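Local coordinates for protein ZmpA Glycopeptidase (PDB 6XSX) that acts as the M60 peptidase module of a larger Clostridium perfringens metalloprotease, a glycopeptidase thought to cleave the polypeptide backbone of glycosylated proteins, at residues Tyr240-Asp248 with Gly258-Gln267; Glu384-Ala394 with Phe406-Thr417. One frame throughout, in Å; residues are numbered along the deposited sequence.

Contact 1. Residues Tyr240-Asp248 with Gly258-Gln267; sequences YISMLKWLD and GITGFNKAEQ. With EDO (1,2-ethanediol), chain H.
The phenol oxygen of Tyr240 is gripped by two groups: OH lies 2.5 Å from Thr260 OG1 in a hydroxyl-hydroxyl hydrogen bond, and it also bonds to Asn286 ND2. Thr260 OG1 meets the ring at its edge, in plane. Tyr240 carries CG anti to its N (chi1 -169°), which lays the ring alongside residues Gly258-Thr260, with Gly258 O over the centre of one face. Gly258 itself turns at positive phi, a conformation glycine adopts readily, just before its strand begins. Strands 240-244 and 259-262 are parallel neighbours in a mixed sheet, joined by five alternating backbone hydrogen bonds, of which Thr260 N to Ile241 O is the shortest at 2.6 Å. Ile241, Met243 and Ile259 form an apolar patch on one face. On the other, Phe262 places CG between its N and carbonyl carbon (chi1 52°), folding the ring back over the Met243-Leu244 peptide until CZ is 3.4 Å from Leu244 N. Ser242 OG, on the same face, shares a 3.0 Å hydrogen bond with O2 of a 1,2-ethanediol, probably from the crystallisation liquor. Gly261 has no side chain, leaving room for extended Lys245 to run across it, CD 3.8 Å from Gly261 CA. The Lys245 ammonium then reaches Asn86 OD1 and a water, 2.7 Å from NZ, that bridges to Ile259 O. Beyond the strands, Asn263 suits its place by using both ends of its amide: ND2 donates to Asp248 OD1 at 2.8 Å, nearly along the acceptor's C-O direction, while OD1 takes Lys264 N at 2.9 Å and Arg111 NH1.

Contact 2. Residues Glu384-Ala394 with Phe406-Thr417; sequences ENKHNAWVMAA and FERHGMDVWKET
Asn388 stacks its amide on the indole of Trp414, the residue at the N-cap position of helix 415-421; the contact thus joins the side of helix 383-398 to the connection between two short helices, the first of which ends in a Schellman motif at Gly410. Traced outward, Asn388 CB lies by Thr417 OG1, and CG lies close to Trp414 CE3. OD1 accepts two bonds: from Trp414 N at 3.0 Å, on a lone pair and nearly straight (170°), and from Thr417 OG1 at 2.5 Å. ND2 donates twice, to Asp412 O, 3.1 Å away, and back to Glu384 O of its own helix. That oxygen also accepts the routine helical bond from Asn388 N, and the two donors come from opposite faces of its carbonyl plane. ND2 also sits over the centre of the indole, 3.5 Å above its plane, with amide and ring only 15° apart. Four bonds therefore fix the rotation of this buried amide, and asparagine suits the spot because it offers donors and an acceptor at one tip. Farther along, the contact turns apolar. Val391 pushes CG2 against the Phe406 ring, 3.5 Å from CG, and its CG1 meets Thr417 CG2. Met411, CG anti to its N (chi1 180°) and bent at its last torsion, threads its flexible thioether between His387 and Val391. Pro354 and Leu355 of helix 347-361 also touch Phe406. At the ring's rim, Ala394 is small enough to fit, its CB 4.0 Å from Phe406 CE2.

In the fold
The two contacts come in series along the chain, contact 1 closing before contact 2 opens, and lie on opposite sides of the chain's centre. Their centres are 37 Å apart and their nearest atoms about 20 Å, and they share no strand or helix. Contact 1 belongs to the mixed sheet, where Tyr240 and Thr260 touch helix 277-286; that helix carries an HExxH pattern, consistent with the metal site of a metalloprotease, although no metal is bound to it here. Contact 2 belongs to the following helical region, where Trp390 and Lys386 hydrogen-bond to Thr293, linking it to the segment after that helix. Contact 1 sets sheet against probable metal-site helix; contact 2 ties helix 383-398 to the chain following it.

Contact 1. Residues Tyr240-Asp248 with Gly258-Gln267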
loop_
_atom_site.group_PDB
_atom_site.type_symbol
_atom_site.label_atom_id
_atom_site.label_comp_id
_atom_site.label_asym_id
_atom_site.label_seq_id
_atom_site.Cartn_x
_atom_site.Cartn_y
_atom_site.Cartn_z
ATOM N N TYR A 240 -12.557 -2.654 -1.773
ATOM C CA TYR A 240 -11.286 -2.577 -2.476
ATOM C C TYR A 240 -11.188 -3.813 -3.360
ATOM O O TYR A 240 -11.597 -4.899 -2.939
ATOM C CB TYR A 240 -10.107 -2.520 -1.497
ATOM C CG TYR A 240 -8.799 -2.180 -2.173
ATOM C CD1 TYR A 240 -8.344 -0.869 -2.247
ATOM C CD2 TYR A 240 -8.052 -3.161 -2.799
ATOM C CE1 TYR A 240 -7.159 -0.555 -2.899
ATOM C CE2 TYR A 240 -6.873 -2.865 -3.461
ATOM C CZ TYR A 240 -6.419 -1.558 -3.504
ATOM O OH TYR A 240 -5.255 -1.274 -4.159
ATOM N N ILE A 241 -10.634 -3.636 -4.567
ATOM C CA ILE A 241 -10.606 -4.695 -5.569
ATOM C C ILE A 241 -9.169 -4.947 -6.020
ATOM O O ILE A 241 -8.484 -4.019 -6.459
ATOM C CB ILE A 241 -11.490 -4.323 -6.780
ATOM C CG1 ILE A 241 -12.944 -4.076 -6.364
ATOM C CG2 ILE A 241 -11.380 -5.383 -7.879
ATOM C CD1 ILE A 241 -13.680 -3.100 -7.260
ATOM N N SER A 242 -8.743 -6.215 -5.918
ATOM C CA SER A 242 -7.579 -6.733 -6.626
ATOM C C SER A 242 -8.064 -7.717 -7.688
ATOM O O SER A 242 -8.773 -8.668 -7.372
ATOM C CB SER A 242 -6.604 -7.403 -5.685
ATOM O OG SER A 242 -6.415 -6.615 -4.522
ATOM N N MET A 243 -7.710 -7.476 -8.950
ATOM C CA MET A 243 -8.229 -8.321 -10.015
ATOM C C MET A 243 -7.122 -8.666 -11.010
ATOM O O MET A 243 -6.148 -7.928 -11.166
ATOM C CB MET A 243 -9.387 -7.638 -10.756
ATOM C CG MET A 243 -8.984 -6.354 -11.446
ATOM S SD MET A 243 -10.158 -5.800 -12.714
ATOM C CE MET A 243 -11.404 -4.999 -11.707
ATOM N N LEU A 244 -7.292 -9.823 -11.656
ATOM C CA LEU A 244 -6.434 -10.268 -12.732
ATOM C C LEU A 244 -6.579 -9.287 -13.889
ATOM O O LEU A 244 -7.697 -8.932 -14.268
ATOM C CB LEU A 244 -6.904 -11.669 -13.133
ATOM C CG LEU A 244 -6.229 -12.290 -14.353
ATOM C CD1 LEU A 244 -4.730 -12.435 -14.120
ATOM C CD2 LEU A 244 -6.858 -13.643 -14.671
ATOM N N LYS A 245 -5.439 -8.854 -14.434
ATOM C CA LYS A 245 -5.435 -8.000 -15.609
ATOM C C LYS A 245 -4.356 -8.489 -16.568
ATOM O O LYS A 245 -3.399 -9.146 -16.163
ATOM C CB LYS A 245 -5.133 -6.555 -15.214
ATOM C CG LYS A 245 -6.224 -5.813 -14.463
ATOM C CD LYS A 245 -5.934 -4.325 -14.411
ATOM C CE LYS A 245 -6.846 -3.582 -13.461
ATOM N NZ LYS A 245 -6.606 -2.126 -13.551
ATOM N N TRP A 246 -4.510 -8.129 -17.842
ATOM C CA TRP A 246 -3.517 -8.484 -18.840
ATOM C C TRP A 246 -2.470 -7.374 -18.877
ATOM O O TRP A 246 -2.702 -6.329 -19.474
ATOM C CB TRP A 246 -4.212 -8.688 -20.195
ATOM C CG TRP A 246 -3.296 -8.957 -21.349
ATOM C CD1 TRP A 246 -2.173 -9.734 -21.347
ATOM C CD2 TRP A 246 -3.458 -8.492 -22.703
ATOM N NE1 TRP A 246 -1.611 -9.758 -22.595
ATOM C CE2 TRP A 246 -2.383 -9.016 -23.450
ATOM C CE3 TRP A 246 -4.399 -7.683 -23.356
ATOM C CZ2 TRP A 246 -2.220 -8.739 -24.810
ATOM C CZ3 TRP A 246 -4.244 -7.417 -24.701
ATOM C CH2 TRP A 246 -3.164 -7.939 -25.419
ATOM N N LEU A 247 -1.330 -7.594 -18.211
ATOM C CA LEU A 247 -0.401 -6.495 -17.998
ATOM C C LEU A 247 0.928 -6.758 -18.701
ATOM O O LEU A 247 1.907 -6.064 -18.433
ATOM C CB LEU A 247 -0.199 -6.298 -16.491
ATOM C CG LEU A 247 -1.465 -5.982 -15.697
ATOM C CD1 LEU A 247 -1.136 -5.728 -14.228
ATOM C CD2 LEU A 247 -2.183 -4.783 -16.298
ATOM N N ASP A 248 0.944 -7.732 -19.621
ATOM C CA ASP A 248 2.176 -8.229 -20.217
ATOM C C ASP A 248 3.021 -7.079 -20.757
ATOM O O ASP A 248 4.240 -7.090 -20.599
ATOM C CB ASP A 248 1.903 -9.257 -21.317
ATOM C CG ASP A 248 1.438 -10.602 -20.791
ATOM O OD1 ASP A 248 1.218 -10.720 -19.567
ATOM O OD2 ASP A 248 1.320 -11.529 -21.610
ATOM N N GLY A 258 -9.436 2.478 -6.738
ATOM C CA GLY A 258 -9.567 1.478 -5.691
ATOM C C GLY A 258 -9.421 0.056 -6.227
ATOM O O GLY A 258 -10.010 -0.877 -5.688
ATOM N N ILE A 259 -8.628 -0.093 -7.290
ATOM C CA ILE A 259 -8.384 -1.392 -7.897
ATOM C C ILE A 259 -6.875 -1.611 -7.974
ATOM O O ILE A 259 -6.153 -0.741 -8.464
ATOM C CB ILE A 259 -9.043 -1.461 -9.295
ATOM C CG1 ILE A 259 -10.572 -1.402 -9.203
ATOM C CG2 ILE A 259 -8.568 -2.685 -10.070
ATOM C CD1 ILE A 259 -11.268 -0.860 -10.448
ATOM N N THR A 260 -6.419 -2.781 -7.502
ATOM C CA THR A 260 -5.092 -3.287 -7.825
ATOM C C THR A 260 -5.202 -4.313 -8.955
ATOM O O THR A 260 -5.983 -5.261 -8.880
ATOM C CB THR A 260 -4.413 -3.936 -6.610
ATOM O OG1 THR A 260 -4.048 -2.907 -5.688
ATOM C CG2 THR A 260 -3.199 -4.763 -6.987
ATOM N N GLY A 261 -4.425 -4.103 -10.017
ATOM C CA GLY A 261 -4.325 -5.081 -11.090
ATOM C C GLY A 261 -3.048 -5.893 -10.916
ATOM O O GLY A 261 -2.039 -5.340 -10.495
ATOM N N PHE A 262 -3.122 -7.203 -11.183
ATOM C CA PHE A 262 -1.965 -8.084 -11.146
ATOM C C PHE A 262 -2.055 -9.008 -12.358
ATOM O O PHE A 262 -3.148 -9.283 -12.848
ATOM C CB PHE A 262 -1.912 -8.875 -9.834
ATOM C CG PHE A 262 -3.192 -9.603 -9.499
ATOM C CD1 PHE A 262 -3.542 -10.781 -10.158
ATOM C CD2 PHE A 262 -4.071 -9.094 -8.551
ATOM C CE1 PHE A 262 -4.741 -11.422 -9.873
ATOM C CE2 PHE A 262 -5.255 -9.753 -8.245
ATOM C CZ PHE A 262 -5.599 -10.908 -8.917
ATOM N N ASN A 263 -0.903 -9.494 -12.826
ATOM C CA ASN A 263 -0.849 -10.329 -14.014
ATOM C C ASN A 263 -1.090 -11.787 -13.617
ATOM O O ASN A 263 -1.162 -12.108 -12.427
ATOM C CB ASN A 263 0.477 -10.130 -14.761
ATOM C CG ASN A 263 0.369 -10.295 -16.267
ATOM O OD1 ASN A 263 -0.595 -10.867 -16.791
ATOM N ND2 ASN A 263 1.363 -9.785 -16.979
ATOM N N LYS A 264 -1.162 -12.660 -14.637
ATOM C CA LYS A 264 -1.539 -14.063 -14.518
ATOM C C LYS A 264 -0.703 -14.779 -13.460
ATOM O O LYS A 264 -1.237 -15.549 -12.660
ATOM C CB LYS A 264 -1.372 -14.775 -15.868
ATOM C CG LYS A 264 -1.978 -16.171 -15.949
ATOM C CD LYS A 264 -1.488 -17.008 -17.126
ATOM C CE LYS A 264 -2.283 -16.794 -18.391
ATOM N NZ LYS A 264 -1.584 -17.339 -19.583
ATOM N N ALA A 265 0.616 -14.547 -13.486
ATOM C CA ALA A 265 1.529 -15.318 -12.656
ATOM C C ALA A 265 1.375 -14.932 -11.188
ATOM O O ALA A 265 1.880 -15.629 -10.315
ATOM C CB ALA A 265 2.959 -15.146 -13.126
ATOM N N GLU A 266 0.686 -13.819 -10.921
ATOM C CA GLU A 266 0.608 -13.279 -9.575
ATOM C C GLU A 266 -0.725 -13.637 -8.907
ATOM O O GLU A 266 -1.034 -13.122 -7.831
ATOM C CB GLU A 266 0.867 -11.763 -9.598
ATOM C CG GLU A 266 2.346 -11.393 -9.599
ATOM C CD GLU A 266 3.035 -11.705 -10.918
ATOM O OE1 GLU A 266 2.545 -11.251 -11.966
ATOM O OE2 GLU A 266 4.033 -12.440 -10.902
ATOM N N GLN A 267 -1.497 -14.542 -9.519
ATOM C CA GLN A 267 -2.785 -14.949 -8.964
ATOM C C GLN A 267 -2.593 -15.553 -7.575
ATOM O O GLN A 267 -3.393 -15.288 -6.682
ATOM C CB GLN A 267 -3.550 -15.897 -9.894
ATOM C CG GLN A 267 -4.113 -15.212 -11.138
ATOM C CD GLN A 267 -4.732 -16.216 -12.082
ATOM O OE1 GLN A 267 -5.916 -16.555 -11.971
ATOM N NE2 GLN A 267 -3.931 -16.700 -13.021
HETATM C C1 EDO H . -2.592 -7.385 -0.962
HETATM O O1 EDO H . -2.481 -8.732 -1.436
HETATM C C2 EDO H . -3.767 -6.575 -1.414
HETATM O O2 EDO H . -3.970 -6.506 -2.828
HETATM O O HOH W 1 -5.450 -1.081 -11.311
#

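Contact 2. Residues Glu384-Ala394 with Phe406-Thr417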
loop_
_atom_site.group_PDB
_atom_site.type_symbol
_atom_site.label_atom_id
_atom_site.label_comp_id
_atom_site.label_asym_id
_atom_site.label_seq_id
_atom_site.Cartn_x
_atom_site.Cartn_y
_atom_site.Cartn_z
ATOM N N GLU A 384 8.700 22.324 -5.044
ATOM C CA GLU A 384 9.480 22.890 -3.949
ATOM C C GLU A 384 8.569 23.392 -2.827
ATOM O O GLU A 384 8.900 23.265 -1.650
ATOM C CB GLU A 384 10.383 24.024 -4.448
ATOM C CG GLU A 384 11.377 23.611 -5.524
ATOM C CD GLU A 384 10.818 23.353 -6.919
ATOM O OE1 GLU A 384 9.654 23.709 -7.176
ATOM O OE2 GLU A 384 11.552 22.782 -7.756
ATOM N N ASN A 385 7.427 23.987 -3.199
ATOM C CA ASN A 385 6.475 24.485 -2.217
ATOM C C ASN A 385 5.930 23.337 -1.364
ATOM O O ASN A 385 5.785 23.487 -0.154
ATOM C CB ASN A 385 5.326 25.275 -2.847
ATOM C CG ASN A 385 4.491 25.955 -1.785
ATOM O OD1 ASN A 385 4.950 26.894 -1.144
ATOM N ND2 ASN A 385 3.285 25.455 -1.558
ATOM N N LYS A 386 5.632 22.198 -2.005
ATOM C CA LYS A 386 5.122 21.025 -1.311
ATOM C C LYS A 386 6.180 20.444 -0.373
ATOM O O LYS A 386 5.867 20.002 0.731
ATOM C CB LYS A 386 4.667 19.970 -2.322
ATOM C CG LYS A 386 3.469 20.388 -3.163
ATOM C CD LYS A 386 3.122 19.389 -4.228
ATOM C CE LYS A 386 1.899 19.789 -5.020
ATOM N NZ LYS A 386 1.590 18.774 -6.050
ATOM N N HIS A 387 7.432 20.423 -0.832
ATOM C CA HIS A 387 8.530 19.970 0.002
ATOM C C HIS A 387 8.549 20.772 1.297
ATOM O O HIS A 387 8.651 20.192 2.377
ATOM C CB HIS A 387 9.862 20.074 -0.748
ATOM C CG HIS A 387 10.039 19.035 -1.804
ATOM N ND1 HIS A 387 9.521 17.761 -1.680
ATOM C CD2 HIS A 387 10.698 19.063 -2.981
ATOM C CE1 HIS A 387 9.852 17.049 -2.739
ATOM N NE2 HIS A 387 10.558 17.828 -3.556
ATOM N N ASN A 388 8.420 22.099 1.168
ATOM C CA ASN A 388 8.493 23.005 2.305
ATOM C C ASN A 388 7.319 22.750 3.243
ATOM O O ASN A 388 7.449 22.904 4.457
ATOM C CB ASN A 388 8.611 24.475 1.876
ATOM C CG ASN A 388 10.047 24.912 1.657
ATOM O OD1 ASN A 388 10.644 25.549 2.520
ATOM N ND2 ASN A 388 10.618 24.568 0.515
ATOM N N ALA A 389 6.180 22.342 2.674
ATOM C CA ALA A 389 5.006 22.033 3.478
ATOM C C ALA A 389 5.251 20.787 4.334
ATOM O O ALA A 389 4.797 20.729 5.472
ATOM C CB ALA A 389 3.773 21.905 2.613
ATOM N N TRP A 390 5.969 19.796 3.782
ATOM C CA TRP A 390 6.306 18.592 4.531
ATOM C C TRP A 390 7.099 18.974 5.777
ATOM O O TRP A 390 6.880 18.421 6.857
ATOM C CB TRP A 390 7.151 17.632 3.692
ATOM C CG TRP A 390 6.493 17.001 2.505
ATOM C CD1 TRP A 390 5.169 17.006 2.172
ATOM C CD2 TRP A 390 7.154 16.199 1.509
ATOM N NE1 TRP A 390 4.970 16.286 1.023
ATOM C CE2 TRP A 390 6.167 15.780 0.594
ATOM C CE3 TRP A 390 8.483 15.806 1.298
ATOM C CZ2 TRP A 390 6.468 14.982 -0.511
ATOM C CZ3 TRP A 390 8.781 15.017 0.208
ATOM C CH2 TRP A 390 7.786 14.618 -0.687
ATOM N N VAL A 391 8.043 19.908 5.603
ATOM C CA VAL A 391 8.948 20.275 6.678
ATOM C C VAL A 391 8.125 20.879 7.811
ATOM O O VAL A 391 8.368 20.597 8.980
ATOM C CB VAL A 391 10.033 21.252 6.197
ATOM C CG1 VAL A 391 10.879 21.764 7.358
ATOM C CG2 VAL A 391 10.906 20.624 5.129
ATOM N N MET A 392 7.139 21.702 7.433
ATOM C CA MET A 392 6.323 22.428 8.393
ATOM C C MET A 392 5.368 21.473 9.101
ATOM O O MET A 392 5.257 21.523 10.327
ATOM C CB MET A 392 5.548 23.562 7.717
ATOM C CG MET A 392 6.463 24.704 7.330
ATOM S SD MET A 392 5.617 26.110 6.571
ATOM C CE MET A 392 5.063 25.406 5.019
ATOM N N ALA A 393 4.710 20.606 8.316
ATOM C CA ALA A 393 3.741 19.644 8.824
ATOM C C ALA A 393 4.416 18.614 9.732
ATOM O O ALA A 393 3.901 18.308 10.813
ATOM C CB ALA A 393 2.986 18.993 7.690
ATOM N N ALA A 394 5.564 18.084 9.290
ATOM C CA ALA A 394 6.327 17.133 10.086
ATOM C C ALA A 394 6.813 17.810 11.372
ATOM O O ALA A 394 6.820 17.195 12.437
ATOM C CB ALA A 394 7.474 16.555 9.283
ATOM N N PHE A 406 15.562 17.900 7.027
ATOM C CA PHE A 406 15.192 17.875 5.624
ATOM C C PHE A 406 16.278 18.510 4.754
ATOM O O PHE A 406 16.576 17.994 3.675
ATOM C CB PHE A 406 13.814 18.501 5.423
ATOM C CG PHE A 406 12.650 17.610 5.791
ATOM C CD1 PHE A 406 12.181 16.650 4.904
ATOM C CD2 PHE A 406 12.001 17.753 7.011
ATOM C CE1 PHE A 406 11.100 15.846 5.238
ATOM C CE2 PHE A 406 10.919 16.950 7.345
ATOM C CZ PHE A 406 10.470 15.996 6.456
ATOM N N GLU A 407 16.888 19.614 5.214
ATOM C CA GLU A 407 17.924 20.218 4.389
ATOM C C GLU A 407 19.154 19.308 4.290
ATOM O O GLU A 407 19.877 19.368 3.295
ATOM C CB GLU A 407 18.125 21.717 4.652
ATOM C CG GLU A 407 19.025 22.074 5.810
ATOM C CD GLU A 407 19.030 23.550 6.194
ATOM O OE1 GLU A 407 19.147 23.833 7.402
ATOM O OE2 GLU A 407 18.915 24.417 5.295
ATOM N N ARG A 408 19.348 18.403 5.266
ATOM C CA ARG A 408 20.480 17.487 5.193
ATOM C C ARG A 408 20.275 16.446 4.091
ATOM O O ARG A 408 21.237 15.875 3.594
ATOM C CB ARG A 408 20.763 16.837 6.549
ATOM C CG ARG A 408 21.454 17.763 7.538
ATOM C CD ARG A 408 21.910 16.974 8.746
ATOM N NE ARG A 408 22.739 17.804 9.597
ATOM C CZ ARG A 408 24.068 17.780 9.616
ATOM N NH1 ARG A 408 24.745 16.955 8.825
ATOM N NH2 ARG A 408 24.715 18.597 10.430
ATOM N N HIS A 409 19.015 16.208 3.709
ATOM C CA HIS A 409 18.683 15.293 2.626
ATOM C C HIS A 409 18.815 15.988 1.268
ATOM O O HIS A 409 18.610 15.359 0.224
ATOM C CB HIS A 409 17.273 14.722 2.833
ATOM C CG HIS A 409 17.229 13.594 3.807
ATOM N ND1 HIS A 409 17.351 12.275 3.411
ATOM C CD2 HIS A 409 17.096 13.576 5.153
ATOM C CE1 HIS A 409 17.276 11.493 4.470
ATOM N NE2 HIS A 409 17.122 12.266 5.553
ATOM N N GLY A 410 19.123 17.293 1.308
ATOM C CA GLY A 410 19.409 18.082 0.120
ATOM C C GLY A 410 18.198 18.872 -0.369
ATOM O O GLY A 410 18.207 19.379 -1.482
ATOM N N MET A 411 17.159 18.967 0.466
ATOM C CA MET A 411 15.997 19.773 0.131
ATOM C C MET A 411 16.309 21.237 0.433
ATOM O O MET A 411 17.058 21.534 1.364
ATOM C CB MET A 411 14.781 19.337 0.949
ATOM C CG MET A 411 13.548 20.148 0.644
ATOM S SD MET A 411 12.272 19.878 1.879
ATOM C CE MET A 411 11.938 18.137 1.609
ATOM N N ASP A 412 15.728 22.144 -0.365
ATOM C CA ASP A 412 15.931 23.570 -0.178
ATOM C C ASP A 412 14.839 24.102 0.741
ATOM O O ASP A 412 13.701 24.279 0.314
ATOM C CB ASP A 412 15.946 24.314 -1.516
ATOM C CG ASP A 412 16.572 25.698 -1.462
ATOM O OD1 ASP A 412 16.395 26.408 -0.445
ATOM O OD2 ASP A 412 17.237 26.064 -2.446
ATOM N N VAL A 413 15.199 24.359 2.001
ATOM C CA VAL A 413 14.235 24.838 2.975
ATOM C C VAL A 413 14.344 26.360 3.034
ATOM O O VAL A 413 15.439 26.884 3.215
ATOM C CB VAL A 413 14.458 24.175 4.347
ATOM C CG1 VAL A 413 13.525 24.725 5.408
ATOM C CG2 VAL A 413 14.344 22.661 4.264
ATOM N N TRP A 414 13.198 27.043 2.874
ATOM C CA TRP A 414 13.145 28.490 2.704
ATOM C C TRP A 414 13.173 29.196 4.054
ATOM O O TRP A 414 12.793 28.617 5.078
ATOM C CB TRP A 414 11.902 28.920 1.916
ATOM C CG TRP A 414 11.839 28.386 0.520
ATOM C CD1 TRP A 414 12.887 28.193 -0.333
ATOM C CD2 TRP A 414 10.652 28.006 -0.201
ATOM N NE1 TRP A 414 12.436 27.701 -1.530
ATOM C CE2 TRP A 414 11.071 27.582 -1.481
ATOM C CE3 TRP A 414 9.283 27.987 0.107
ATOM C CZ2 TRP A 414 10.166 27.144 -2.452
ATOM C CZ3 TRP A 414 8.389 27.552 -0.852
ATOM C CH2 TRP A 414 8.829 27.141 -2.114
ATOM N N LYS A 415 13.585 30.471 4.006
ATOM C CA LYS A 415 13.745 31.313 5.180
ATOM C C LYS A 415 12.470 31.286 6.020
ATOM O O LYS A 415 12.550 31.077 7.230
ATOM C CB LYS A 415 14.190 32.726 4.786
ATOM N N GLU A 416 11.303 31.434 5.372
ATOM C CA GLU A 416 10.029 31.487 6.082
ATOM C C GLU A 416 9.683 30.139 6.730
ATOM O O GLU A 416 9.147 30.107 7.837
ATOM C CB GLU A 416 8.911 32.118 5.236
ATOM C CG GLU A 416 8.430 31.277 4.063
ATOM C CD GLU A 416 9.172 31.426 2.741
ATOM O OE1 GLU A 416 10.317 31.962 2.737
ATOM O OE2 GLU A 416 8.603 30.997 1.707
ATOM N N THR A 417 10.011 29.031 6.054
ATOM C CA THR A 417 9.796 27.693 6.594
ATOM C C THR A 417 10.567 27.535 7.904
ATOM O O THR A 417 10.017 27.061 8.897
ATOM C CB THR A 417 10.203 26.608 5.588
ATOM O OG1 THR A 417 9.444 26.774 4.392
ATOM C CG2 THR A 417 9.990 25.203 6.104
#